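Local coordinates for putative acetoin utilization protein, acetoin dehydrogenase (Thermus thermophilus, PDB 5AWE) that is of unknown function but, with two CBS domains and an ACT domain, probably senses a small-molecule ligand and has a regulatory role, at residues E67-Y70 and L71-K74; V111-E115 and R116-I120; A173-G177 and Y178-V182. All blocks are in the same frame, centred on the assembly; numbering follows the deposited sequence.

Interaction 1: residues E67-Y70 and L71-K74; sequences EMNY and LLAK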
ATOM      1  N   GLU A  67      -3.345  -7.011  -5.352  1.00 46.20           N
ATOM      2  CA  GLU A  67      -2.825  -7.410  -6.643  1.00 47.36           C
ATOM      3  C   GLU A  67      -1.537  -6.609  -6.806  1.00 46.78           C
ATOM      4  O   GLU A  67      -0.485  -7.158  -7.137  1.00 45.81           O
ATOM      5  CB  GLU A  67      -3.827  -7.080  -7.753  1.00 50.39           C
ATOM      6  CG  GLU A  67      -4.300  -8.305  -8.528  1.00 62.00           C
ATOM      7  CD  GLU A  67      -5.820  -8.437  -8.582  1.00 68.15           C
ATOM      8  OE1 GLU A  67      -6.488  -8.139  -7.568  1.00 70.31           O
ATOM      9  OE2 GLU A  67      -6.346  -8.845  -9.642  1.00 69.21           O
HETATM   10  N   MSE A  68      -1.630  -5.315  -6.522  1.00 46.60           N
HETATM   11  CA  MSE A  68      -0.473  -4.426  -6.546  1.00 46.73           C
HETATM   12  C   MSE A  68       0.613  -4.905  -5.581  1.00 44.85           C
HETATM   13  O   MSE A  68       1.772  -5.063  -5.961  1.00 44.58           O
HETATM   14  CB  MSE A  68      -0.916  -3.002  -6.178  1.00 50.62           C
HETATM   15  CG  MSE A  68       0.165  -2.138  -5.542  1.00 60.63           C
HETATM   16 SE   MSE A  68       0.803  -0.890  -6.664  1.00 83.06          SE
HETATM   17  CE  MSE A  68       1.302  -1.897  -8.036  1.00 72.58           C
ATOM     18  N   ASN A  69       0.221  -5.143  -4.334  1.00 42.90           N
ATOM     19  CA  ASN A  69       1.147  -5.546  -3.285  1.00 40.94           C
ATOM     20  C   ASN A  69       1.836  -6.870  -3.635  1.00 39.75           C
ATOM     21  O   ASN A  69       3.027  -7.050  -3.397  1.00 39.06           O
ATOM     22  CB  ASN A  69       0.380  -5.689  -1.972  1.00 43.20           C
ATOM     23  CG  ASN A  69       1.141  -5.134  -0.791  1.00 49.73           C
ATOM     24  OD1 ASN A  69       0.943  -3.983  -0.398  1.00 48.65           O
ATOM     25  ND2 ASN A  69       2.020  -5.951  -0.214  1.00 55.57           N
ATOM     26  N   TYR A  70       1.067  -7.788  -4.204  1.00 38.82           N
ATOM     27  CA  TYR A  70       1.568  -9.084  -4.624  1.00 38.59           C
ATOM     28  C   TYR A  70       2.556  -8.878  -5.760  1.00 38.20           C
ATOM     29  O   TYR A  70       3.569  -9.573  -5.865  1.00 38.86           O
ATOM     30  CB  TYR A  70       0.397  -9.954  -5.097  1.00 39.15           C
ATOM     31  CG  TYR A  70       0.788 -11.340  -5.563  1.00 40.94           C
ATOM     32  CD1 TYR A  70       0.822 -12.410  -4.669  1.00 43.52           C
ATOM     33  CD2 TYR A  70       1.116 -11.584  -6.898  1.00 43.17           C
ATOM     34  CE1 TYR A  70       1.174 -13.691  -5.089  1.00 48.54           C
ATOM     35  CE2 TYR A  70       1.470 -12.864  -7.331  1.00 48.56           C
ATOM     36  CZ  TYR A  70       1.495 -13.913  -6.421  1.00 50.62           C
ATOM     37  OH  TYR A  70       1.836 -15.183  -6.835  1.00 51.73           O
ATOM     38  N   LEU A  71       2.254  -7.911  -6.615  1.00 38.01           N
ATOM     39  CA  LEU A  71       3.090  -7.648  -7.770  1.00 36.65           C
ATOM     40  C   LEU A  71       4.438  -7.033  -7.399  1.00 35.01           C
ATOM     41  O   LEU A  71       5.464  -7.423  -7.959  1.00 34.33           O
ATOM     42  CB  LEU A  71       2.347  -6.755  -8.765  1.00 34.53           C
ATOM     43  CG  LEU A  71       1.234  -7.468  -9.544  1.00 37.01           C
ATOM     44  CD1 LEU A  71       0.701  -6.543 -10.626  1.00 37.48           C
ATOM     45  CD2 LEU A  71       1.760  -8.758 -10.162  1.00 29.49           C
ATOM     46  N   LEU A  72       4.439  -6.091  -6.457  1.00 33.21           N
ATOM     47  CA  LEU A  72       5.687  -5.490  -5.992  1.00 33.16           C
ATOM     48  C   LEU A  72       6.533  -6.567  -5.328  1.00 33.18           C
ATOM     49  O   LEU A  72       7.746  -6.625  -5.508  1.00 33.37           O
ATOM     50  CB  LEU A  72       5.416  -4.383  -4.978  1.00 34.62           C
ATOM     51  CG  LEU A  72       4.207  -3.477  -5.202  1.00 41.20           C
ATOM     52  CD1 LEU A  72       3.515  -3.253  -3.861  1.00 49.40           C
ATOM     53  CD2 LEU A  72       4.621  -2.155  -5.814  1.00 37.44           C
ATOM     54  N   ALA A  73       5.867  -7.432  -4.571  1.00 34.44           N
ATOM     55  CA  ALA A  73       6.537  -8.468  -3.797  1.00 33.66           C
ATOM     56  C   ALA A  73       7.376  -9.361  -4.693  1.00 33.82           C
ATOM     57  O   ALA A  73       8.392  -9.905  -4.258  1.00 34.73           O
ATOM     58  CB  ALA A  73       5.506  -9.304  -3.037  1.00 34.14           C
ATOM     59  N   LYS A  74       6.956  -9.512  -5.944  1.00 32.98           N
ATOM     60  CA  LYS A  74       7.638 -10.418  -6.855  1.00 32.93           C
ATOM     61  C   LYS A  74       8.438  -9.716  -7.956  1.00 32.76           C
ATOM     62  O   LYS A  74       9.198 -10.357  -8.685  1.00 32.87           O
ATOM     63  CB  LYS A  74       6.627 -11.383  -7.475  1.00 33.93           C
ATOM     64  CG  LYS A  74       6.236 -12.528  -6.545  1.00 43.85           C
ATOM     65  CD  LYS A  74       4.995 -13.272  -7.027  1.00 44.59           C
ATOM     66  CE  LYS A  74       5.114 -13.699  -8.484  1.00 50.30           C
ATOM     67  NZ  LYS A  74       4.955 -12.550  -9.426  1.00 51.65           N
TER
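The carbonyl oxygen of M68 (present as selenomethionine) takes the amide of L72, with N to O 2.9 Å and an N-H...O angle of 159°, the nitrogen lying nearly along the C=O axis. L71 N makes the equivalent i to i+4 bond to E67 O at 2.9 Å, more bent and with the donor tilted from the carbonyl plane, and A73 N reaches N69 O at 3.1 Å. The last of this series, K74 N to Y70 O at 3.4 Å, is weak. L72 also leans on the turn before it: its CD1 lies 3.9 Å from CG of M68 and 3.3 Å from CA of N69, a branched aliphatic chain well suited to the buried side of the helix, where L63 and V65 of the third subunit pack.

On another side, Y70 has CG anti to its backbone N (chi1 -180°), which directs the ring along the helix to K74. Bends at chi3 and chi4 fold the lysine alkyl chain obliquely by the ring, CD standing 3.6 Å from CE2 of Y70. The same ring makes a cation-pi contact with R25 of the second subunit, so an alanine here would probably leave both the K74 methylenes and that guanidinium without their aromatic partner. The helix thus combines a run of i to i+4 backbone bonds that weakens toward K74 with apolar and aromatic groups, several of which pack on neighbouring subunits.

Interaction 2: residues V111-E115 and R116-I120; sequences VMEGE and RLVGI
V111 and V118 face each other across a tight hairpin, CG1 of V111 lying 3.7 Å from CG2 of V118 with the two side chains at about a right angle. The backbone explains why V118 is there: V118 and G119 together stand opposite V111, a classic beta bulge. V111 O receives V118 N at 3.0 Å, nearly straight at 168°, and G119 N more weakly at 3.4 Å, so one carbonyl serves two amides. In return V111 N donates to G119 O at 2.7 Å, approaching from above the carbonyl plane. Glycine suits the bulge because the backbone of G119 is almost fully extended (phi 177°), a shape it adopts more readily than residues with a beta carbon.

The other branch of V118, CG1, is set anti to the carbonyl carbon (chi1 -62°) and meets the carboxylate end of E113, 3.3 Å from OE2. That oxygen has its polar partner outside the hairpin, in R4, and the valine methyl simply packs against the extended glutamate chain. On the face carrying M112, SE of M112 (selenomethionine) rests 3.8 Å from CD1 of L117.

R116 closes the hairpin. Its N binds E113 O at 3.0 Å across a type II' turn, in which G114 takes the positive phi that favours glycine. Its CB lies against that same oxygen, and with CG anti to the backbone N the side chain leaves on the face of V111 and E113. In this second CBS domain I120 makes a backbone hydrogen bond with T8, and M112 with V88 and A90. V111 and V118 pack beside the bulge, glycines permit turn and bulge, and the two glutamates at the turn, E113 and E115, pair with R4 and R42.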
ATOM      1  N   VAL A 111      32.180   3.440 -10.383  1.00 32.03           N
ATOM      2  CA  VAL A 111      33.560   3.660 -10.782  1.00 32.88           C
ATOM      3  C   VAL A 111      34.194   2.340 -11.165  1.00 33.79           C
ATOM      4  O   VAL A 111      34.058   1.339 -10.461  1.00 33.57           O
ATOM      5  CB  VAL A 111      34.392   4.325  -9.659  1.00 31.18           C
ATOM      6  CG1 VAL A 111      35.820   4.562 -10.142  1.00 25.52           C
ATOM      7  CG2 VAL A 111      33.744   5.645  -9.240  1.00 23.76           C
HETATM    8  N   MSE A 112      34.882   2.349 -12.297  1.00 35.32           N
HETATM    9  CA  MSE A 112      35.369   1.123 -12.909  1.00 38.69           C
HETATM   10  C   MSE A 112      36.882   1.127 -13.052  1.00 40.12           C
HETATM   11  O   MSE A 112      37.515   2.181 -13.085  1.00 39.55           O
HETATM   12  CB  MSE A 112      34.741   0.947 -14.296  1.00 39.06           C
HETATM   13  CG  MSE A 112      33.221   0.950 -14.292  1.00 46.00           C
HETATM   14 SE   MSE A 112      32.566  -0.431 -13.347  1.00 58.31          SE
HETATM   15  CE  MSE A 112      33.175  -1.780 -14.296  1.00 42.86           C
ATOM     16  N   GLU A 113      37.454  -0.066 -13.133  1.00 43.12           N
ATOM     17  CA  GLU A 113      38.739  -0.254 -13.793  1.00 45.78           C
ATOM     18  C   GLU A 113      38.518  -1.176 -14.990  1.00 47.42           C
ATOM     19  O   GLU A 113      38.478  -2.404 -14.862  1.00 47.19           O
ATOM     20  CB  GLU A 113      39.750  -0.854 -12.820  1.00 46.34           C
ATOM     21  CG  GLU A 113      40.133   0.101 -11.703  1.00 48.92           C
ATOM     22  CD  GLU A 113      41.064  -0.524 -10.697  1.00 50.48           C
ATOM     23  OE1 GLU A 113      41.577  -1.627 -10.975  1.00 54.08           O
ATOM     24  OE2 GLU A 113      41.282   0.086  -9.629  1.00 50.62           O
ATOM     25  N   GLY A 114      38.351  -0.569 -16.158  1.00 48.80           N
ATOM     26  CA  GLY A 114      37.908  -1.328 -17.307  1.00 50.22           C
ATOM     27  C   GLY A 114      36.594  -2.024 -17.015  1.00 51.61           C
ATOM     28  O   GLY A 114      35.549  -1.386 -16.876  1.00 51.19           O
ATOM     29  N   GLU A 115      36.648  -3.346 -16.918  1.00 52.66           N
ATOM     30  CA  GLU A 115      35.447  -4.144 -16.738  1.00 52.83           C
ATOM     31  C   GLU A 115      35.136  -4.362 -15.258  1.00 51.71           C
ATOM     32  O   GLU A 115      34.008  -4.703 -14.903  1.00 51.94           O
ATOM     33  CB  GLU A 115      35.617  -5.488 -17.451  1.00 59.17           C
ATOM     34  CG  GLU A 115      34.448  -5.885 -18.353  1.00 68.13           C
ATOM     35  CD  GLU A 115      34.262  -4.963 -19.554  1.00 73.69           C
ATOM     36  OE1 GLU A 115      33.495  -5.339 -20.472  1.00 75.42           O
ATOM     37  OE2 GLU A 115      34.873  -3.871 -19.584  1.00 75.35           O
ATOM     38  N   ARG A 116      36.129  -4.159 -14.396  1.00 49.44           N
ATOM     39  CA  ARG A 116      35.937  -4.361 -12.960  1.00 47.78           C
ATOM     40  C   ARG A 116      35.325  -3.154 -12.232  1.00 47.25           C
ATOM     41  O   ARG A 116      35.502  -2.010 -12.655  1.00 47.49           O
ATOM     42  CB  ARG A 116      37.269  -4.717 -12.305  1.00 45.82           C
ATOM     43  CG  ARG A 116      37.127  -5.179 -10.874  1.00 51.68           C
ATOM     44  CD  ARG A 116      38.435  -5.017 -10.133  1.00 61.56           C
ATOM     45  NE  ARG A 116      38.908  -6.275  -9.555  1.00 63.64           N
ATOM     46  CZ  ARG A 116      38.402  -6.832  -8.460  1.00 63.37           C
ATOM     47  NH1 ARG A 116      37.397  -6.244  -7.828  1.00 64.82           N
ATOM     48  NH2 ARG A 116      38.918  -7.960  -7.987  1.00 61.95           N
ATOM     49  N   LEU A 117      34.618  -3.418 -11.134  1.00 45.41           N
ATOM     50  CA  LEU A 117      33.991  -2.366 -10.332  1.00 42.90           C
ATOM     51  C   LEU A 117      34.796  -2.128  -9.058  1.00 41.83           C
ATOM     52  O   LEU A 117      35.021  -3.059  -8.281  1.00 41.67           O
ATOM     53  CB  LEU A 117      32.552  -2.764  -9.968  1.00 42.64           C
ATOM     54  CG  LEU A 117      31.740  -1.864  -9.023  1.00 44.12           C
ATOM     55  CD1 LEU A 117      31.469  -0.523  -9.687  1.00 44.78           C
ATOM     56  CD2 LEU A 117      30.422  -2.536  -8.663  1.00 41.93           C
ATOM     57  N   VAL A 118      35.221  -0.882  -8.843  1.00 39.27           N
ATOM     58  CA  VAL A 118      36.082  -0.556  -7.710  1.00 38.22           C
ATOM     59  C   VAL A 118      35.460   0.407  -6.701  1.00 38.01           C
ATOM     60  O   VAL A 118      35.918   0.506  -5.561  1.00 38.63           O
ATOM     61  CB  VAL A 118      37.418   0.044  -8.181  1.00 39.19           C
ATOM     62  CG1 VAL A 118      38.178  -0.976  -9.020  1.00 38.48           C
ATOM     63  CG2 VAL A 118      37.162   1.312  -8.982  1.00 33.69           C
ATOM     64  N   GLY A 119      34.419   1.119  -7.112  1.00 37.18           N
ATOM     65  CA  GLY A 119      33.741   2.001  -6.181  1.00 35.60           C
ATOM     66  C   GLY A 119      32.613   2.815  -6.787  1.00 34.94           C
ATOM     67  O   GLY A 119      32.117   2.527  -7.881  1.00 34.05           O
ATOM     68  N   ILE A 120      32.202   3.848  -6.064  1.00 33.58           N
ATOM     69  CA  ILE A 120      31.118   4.686  -6.529  1.00 31.46           C
ATOM     70  C   ILE A 120      31.380   6.145  -6.145  1.00 30.20           C
ATOM     71  O   ILE A 120      31.809   6.434  -5.029  1.00 31.08           O
ATOM     72  CB  ILE A 120      29.787   4.179  -5.933  1.00 32.92           C
ATOM     73  CG1 ILE A 120      28.610   4.757  -6.710  1.00 34.09           C
ATOM     74  CG2 ILE A 120      29.701   4.531  -4.458  1.00 34.55           C
ATOM     75  CD1 ILE A 120      27.477   3.781  -6.835  1.00 36.33           C
TER

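Interaction 3: residues A173-G177 and Y178-V182; sequences AHLPG and YQRLV
A173 gives its carbonyl oxygen to R180 N, 2.8 Å away at a nearly straight 169°; the return bond from A173 N to R180 O is weak. Its methyl faces the CB of R180 at 4.4 Å, and so small a side chain lets the arginine chain run past it. H174 follows, opposite Q179 in a non-hydrogen-bonded pair. Q179 sends its amide NE2 to T171 and also to the carbonyl of I166 of the fourth subunit.

L175 carries the end of the ladder. Its N donates to Y178 O at 2.7 Å, and its own oxygen takes Y178 N at 3.0 Å, the donor standing above the carbonyl plane. Its CD1 lies over one face of the R180 guanidinium, 3.6 Å above the plane and offset toward the rim. R180 gets there with its chain extended as far as a bend at chi3, and the salt bridge from its NH2 to D146 probably limits the rotation of the flat group.

P176 and G177 are the two central residues of a type II beta turn. Proline's ring imposes the phi needed at the first place, and the positive phi of G177 (86°) would press any beta carbon against the preceding carbonyl oxygen. With CG beside its backbone N (chi1 -71°), the ring of Y178 folds back beside the turn: G177 O sits over one face, and P176 O lies at the edge, in the ring plane. This hairpin belongs to the four-stranded antiparallel sheet of the ACT domain. Backbone bonds and turn-forming residues set its shape, while a leucine methyl over the ion-paired R180 combines apolar and charged groups on one face, back from the exposed turn.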
ATOM      1  N   ALA A 173      33.657  35.248 -16.190  1.00 22.03           N
ATOM      2  CA  ALA A 173      33.089  35.703 -17.450  1.00 25.02           C
ATOM      3  C   ALA A 173      34.138  36.243 -18.425  1.00 26.45           C
ATOM      4  O   ALA A 173      35.093  36.915 -18.022  1.00 26.48           O
ATOM      5  CB  ALA A 173      32.024  36.779 -17.181  1.00 19.71           C
ATOM      6  N   HIS A 174      33.950  35.938 -19.708  1.00 27.78           N
ATOM      7  CA  HIS A 174      34.697  36.603 -20.773  1.00 29.74           C
ATOM      8  C   HIS A 174      33.926  37.856 -21.189  1.00 28.63           C
ATOM      9  O   HIS A 174      32.775  37.773 -21.608  1.00 27.79           O
ATOM     10  CB  HIS A 174      34.858  35.665 -21.970  1.00 30.43           C
ATOM     11  CG  HIS A 174      35.534  34.370 -21.636  1.00 48.50           C
ATOM     12  ND1 HIS A 174      34.853  33.281 -21.135  1.00 55.20           N
ATOM     13  CD2 HIS A 174      36.833  33.990 -21.729  1.00 55.59           C
ATOM     14  CE1 HIS A 174      35.702  32.286 -20.934  1.00 57.54           C
ATOM     15  NE2 HIS A 174      36.910  32.691 -21.287  1.00 54.76           N
ATOM     16  N   LEU A 175      34.564  39.014 -21.057  1.00 28.08           N
ATOM     17  CA  LEU A 175      33.902  40.289 -21.300  1.00 28.70           C
ATOM     18  C   LEU A 175      34.602  41.084 -22.410  1.00 29.86           C
ATOM     19  O   LEU A 175      35.745  40.807 -22.763  1.00 29.28           O
ATOM     20  CB  LEU A 175      33.890  41.122 -20.015  1.00 27.79           C
ATOM     21  CG  LEU A 175      33.115  40.600 -18.803  1.00 28.56           C
ATOM     22  CD1 LEU A 175      33.267  41.582 -17.647  1.00 32.09           C
ATOM     23  CD2 LEU A 175      31.657  40.430 -19.156  1.00 26.09           C
ATOM     24  N   PRO A 176      33.915  42.079 -22.984  1.00 30.37           N
ATOM     25  CA  PRO A 176      34.588  42.841 -24.041  1.00 30.67           C
ATOM     26  C   PRO A 176      35.840  43.525 -23.498  1.00 30.74           C
ATOM     27  O   PRO A 176      35.756  44.416 -22.655  1.00 31.28           O
ATOM     28  CB  PRO A 176      33.525  43.842 -24.500  1.00 31.01           C
ATOM     29  CG  PRO A 176      32.212  43.186 -24.134  1.00 28.42           C
ATOM     30  CD  PRO A 176      32.491  42.445 -22.850  1.00 29.59           C
ATOM     31  N   GLY A 177      37.002  43.089 -23.978  1.00 31.17           N
ATOM     32  CA  GLY A 177      38.258  43.661 -23.528  1.00 30.00           C
ATOM     33  C   GLY A 177      38.852  43.045 -22.269  1.00 31.01           C
ATOM     34  O   GLY A 177      39.979  43.377 -21.892  1.00 33.07           O
ATOM     35  N   TYR A 178      38.120  42.152 -21.611  1.00 28.82           N
ATOM     36  CA  TYR A 178      38.475  41.768 -20.247  1.00 29.14           C
ATOM     37  C   TYR A 178      38.079  40.348 -19.882  1.00 27.04           C
ATOM     38  O   TYR A 178      37.032  39.849 -20.282  1.00 27.64           O
ATOM     39  CB  TYR A 178      37.830  42.723 -19.233  1.00 34.42           C
ATOM     40  CG  TYR A 178      38.424  44.106 -19.226  1.00 47.73           C
ATOM     41  CD1 TYR A 178      39.455  44.435 -18.345  1.00 53.36           C
ATOM     42  CD2 TYR A 178      37.980  45.082 -20.120  1.00 52.47           C
ATOM     43  CE1 TYR A 178      40.033  45.696 -18.355  1.00 57.37           C
ATOM     44  CE2 TYR A 178      38.553  46.352 -20.139  1.00 58.33           C
ATOM     45  CZ  TYR A 178      39.581  46.648 -19.254  1.00 59.19           C
ATOM     46  OH  TYR A 178      40.174  47.887 -19.282  1.00 62.95           O
ATOM     47  N   GLN A 179      38.925  39.708 -19.092  1.00 25.09           N
ATOM     48  CA  GLN A 179      38.598  38.413 -18.528  1.00 22.89           C
ATOM     49  C   GLN A 179      38.332  38.630 -17.041  1.00 22.59           C
ATOM     50  O   GLN A 179      39.175  39.194 -16.343  1.00 24.33           O
ATOM     51  CB  GLN A 179      39.778  37.463 -18.746  1.00 15.22           C
ATOM     52  CG  GLN A 179      39.560  36.052 -18.263  1.00 18.47           C
ATOM     53  CD  GLN A 179      40.825  35.230 -18.353  1.00 23.17           C
ATOM     54  OE1 GLN A 179      41.877  35.738 -18.752  1.00 24.59           O
ATOM     55  NE2 GLN A 179      40.736  33.955 -17.981  1.00 15.63           N
ATOM     56  N   ARG A 180      37.161  38.211 -16.563  1.00 22.26           N
ATOM     57  CA  ARG A 180      36.809  38.408 -15.154  1.00 21.19           C
ATOM     58  C   ARG A 180      37.118  37.192 -14.282  1.00 21.03           C
ATOM     59  O   ARG A 180      36.483  36.142 -14.406  1.00 19.99           O
ATOM     60  CB  ARG A 180      35.329  38.765 -15.002  1.00 20.99           C
ATOM     61  CG  ARG A 180      34.857  38.736 -13.544  1.00 21.11           C
ATOM     62  CD  ARG A 180      33.621  39.573 -13.349  1.00 18.44           C
ATOM     63  NE  ARG A 180      33.854  40.953 -13.755  1.00 22.65           N
ATOM     64  CZ  ARG A 180      32.905  41.882 -13.806  1.00 30.85           C
ATOM     65  NH1 ARG A 180      31.656  41.575 -13.473  1.00 26.85           N
ATOM     66  NH2 ARG A 180      33.203  43.117 -14.195  1.00 26.04           N
ATOM     67  N   LEU A 181      38.088  37.357 -13.387  1.00 19.86           N
ATOM     68  CA  LEU A 181      38.602  36.245 -12.601  1.00 19.34           C
ATOM     69  C   LEU A 181      38.056  36.260 -11.180  1.00 19.98           C
ATOM     70  O   LEU A 181      37.961  37.315 -10.546  1.00 19.94           O
ATOM     71  CB  LEU A 181      40.139  36.297 -12.556  1.00 15.87           C
ATOM     72  CG  LEU A 181      40.837  36.405 -13.915  1.00 15.07           C
ATOM     73  CD1 LEU A 181      42.335  36.571 -13.709  1.00  7.16           C
ATOM     74  CD2 LEU A 181      40.529  35.163 -14.757  1.00 14.64           C
ATOM     75  N   VAL A 182      37.699  35.083 -10.683  1.00 18.39           N
ATOM     76  CA  VAL A 182      37.480  34.917  -9.256  1.00 18.86           C
ATOM     77  C   VAL A 182      38.708  34.205  -8.708  1.00 19.73           C
ATOM     78  O   VAL A 182      39.053  33.095  -9.133  1.00 19.10           O
ATOM     79  CB  VAL A 182      36.178  34.100  -8.966  1.00 19.19           C
ATOM     80  CG1 VAL A 182      35.997  33.894  -7.471  1.00 17.26           C
ATOM     81  CG2 VAL A 182      34.971  34.848  -9.517  1.00 17.97           C
TER

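Overall arrangement
All three contacts are local, but they occupy different places in the chain. Interactions 2 and 3 are beta hairpins with two-residue turns, in the second CBS domain and the ACT domain, their centres about 40 Å apart on opposite sides of the chain's centre; interaction 1 is successive turns of helix 65-74, its centre about 59 Å from that of interaction 3. Interactions 1 and 2 are partly buried, interaction 3 lies at the surface. The helix turns several of its apolar and aromatic groups to neighbouring subunits, whereas no other chain touches interaction 2, whose bulge and valine pair pack within its own chain. Interaction 3 instead sets a leucine against an ion-paired arginine.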